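Local coordinates for protein threonine phosphate decarboxylase-like enzyme (PDB 6OUX) that decarboxylates L-serine O-phosphate to ethanolamine O-phosphate, a pyridoxal phosphate-dependent step in norcobamide biosynthesis, at residues K21-G25 with S26-S30. Residues are numbered along the deposited sequence; the frame is centred on the assembly and turned at random.
Sequences KQNAG and SHSPS
The hydroxyl of S28 reaches back across the loop to the backbone of N23, where OG accepts a nearly straight hydrogen bond from N23 N (2.8 Å, 161°). A chi1 of -170° swings OG of S28 away from its own backbone N and over to Q22, 3.5 Å from Q22 CB. The close-packed part continues at P29, which follows a cis peptide bond and brings its CB to 3.3 Å from K21 O. The N23 side chain packs against the H27 carbonyl, with N23 CG 3.6 Å from H27 O; an alanine here would probably open a gap inside the turn, where the amide group now lies. These residues form an irregular loop between helices 11-19 and 31-37 of this PLP-dependent enzyme, probably of the class-II aminotransferase family, and S30 provides the N-cap of the second helix, its OG bonded to D33 N. G25 O accepts a hydrogen bond from R355, which probably binds O-phospho-L-serine, and this ties the loop to the substrate site. Beside P29, a water donates to K21 O and accepts from S30 N (2.8 Å). The solvent side, at exposed Q22, is looser: a second water lies 2.6 Å from S28 OG and bonds only weakly to Q22 OE1.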
loop_
_atom_site.group_PDB
_atom_site.type_symbol
_atom_site.label_atom_id
_atom_site.label_comp_id
_atom_site.label_asym_id
_atom_site.label_seq_id
_atom_site.Cartn_x
_atom_site.Cartn_y
_atom_site.Cartn_z
ATOM N N LYS A 21 -17.107 15.481 10.112
ATOM C CA LYS A 21 -15.696 15.115 10.304
ATOM C C LYS A 21 -14.793 15.870 9.296
ATOM O O LYS A 21 -14.995 15.777 8.074
ATOM C CB LYS A 21 -15.442 13.602 10.115
ATOM C CG LYS A 21 -16.164 12.650 11.047
ATOM C CD LYS A 21 -16.287 13.153 12.478
ATOM C CE LYS A 21 -16.644 12.019 13.447
ATOM N NZ LYS A 21 -15.467 11.544 14.238
ATOM N N GLN A 22 -13.841 16.622 9.842
ATOM C CA GLN A 22 -12.668 17.115 9.113
ATOM C C GLN A 22 -11.474 16.136 9.082
ATOM O O GLN A 22 -11.351 15.267 9.938
ATOM C CB GLN A 22 -12.162 18.368 9.792
ATOM C CG GLN A 22 -12.960 19.612 9.508
ATOM C CD GLN A 22 -12.206 20.856 9.947
ATOM O OE1 GLN A 22 -10.966 20.916 9.887
ATOM N NE2 GLN A 22 -12.945 21.847 10.420
ATOM N N ASN A 23 -10.601 16.291 8.079
ATOM C CA ASN A 23 -9.327 15.610 8.027
ATOM C C ASN A 23 -8.296 16.438 7.272
ATOM O O ASN A 23 -8.592 17.403 6.581
ATOM C CB ASN A 23 -9.466 14.238 7.378
ATOM C CG ASN A 23 -9.953 14.322 5.949
ATOM O OD1 ASN A 23 -11.149 14.235 5.666
ATOM N ND2 ASN A 23 -9.033 14.505 5.040
ATOM N N ALA A 24 -7.077 16.000 7.349
ATOM C CA ALA A 24 -5.942 16.778 6.874
ATOM C C ALA A 24 -5.642 16.618 5.367
ATOM O O ALA A 24 -4.809 17.346 4.809
ATOM C CB ALA A 24 -4.737 16.359 7.690
ATOM N N GLY A 25 -6.319 15.661 4.729
ATOM C CA GLY A 25 -6.135 15.367 3.317
ATOM C C GLY A 25 -6.959 16.300 2.421
ATOM O O GLY A 25 -7.591 17.256 2.873
ATOM N N SER A 26 -7.026 15.909 1.161
ATOM C CA SER A 26 -7.555 16.725 0.082
ATOM C C SER A 26 -9.064 16.996 0.188
ATOM O O SER A 26 -9.515 18.092 -0.153
ATOM C CB SER A 26 -7.238 16.013 -1.263
ATOM O OG SER A 26 -5.879 16.234 -1.606
ATOM N N HIS A 27 -9.841 16.002 0.604
ATOM C CA HIS A 27 -11.297 16.215 0.833
ATOM C C HIS A 27 -11.629 16.306 2.320
ATOM O O HIS A 27 -11.789 15.272 2.987
ATOM C CB HIS A 27 -12.131 15.085 0.259
ATOM C CG HIS A 27 -11.923 14.867 -1.196
ATOM N ND1 HIS A 27 -10.957 14.022 -1.685
ATOM C CD2 HIS A 27 -12.576 15.359 -2.277
ATOM C CE1 HIS A 27 -11.028 13.998 -3.006
ATOM N NE2 HIS A 27 -11.994 14.807 -3.389
ATOM N N SER A 28 -11.754 17.527 2.808
ATOM C CA SER A 28 -12.226 17.780 4.163
ATOM C C SER A 28 -13.399 18.760 4.134
ATOM O O SER A 28 -13.241 19.958 3.794
ATOM C CB SER A 28 -11.115 18.363 5.018
ATOM O OG SER A 28 -11.496 18.403 6.407
ATOM N N PRO A 29 -14.587 18.272 4.441
ATOM C CA PRO A 29 -14.927 16.867 4.786
ATOM C C PRO A 29 -14.812 15.848 3.636
ATOM O O PRO A 29 -14.714 16.232 2.440
ATOM C CB PRO A 29 -16.363 16.968 5.269
ATOM C CG PRO A 29 -16.906 18.234 4.629
ATOM C CD PRO A 29 -15.739 19.176 4.561
ATOM N N SER A 30 -14.860 14.568 3.994
ATOM C CA SER A 30 -14.666 13.502 3.038
ATOM C C SER A 30 -15.828 13.475 2.123
ATOM O O SER A 30 -16.911 13.843 2.523
ATOM C CB SER A 30 -14.566 12.134 3.737
ATOM O OG SER A 30 -15.856 11.566 3.949
HETATM O O HOH W 1 -15.494 13.816 6.658
HETATM O O HOH W 2 -10.470 20.718 6.870
#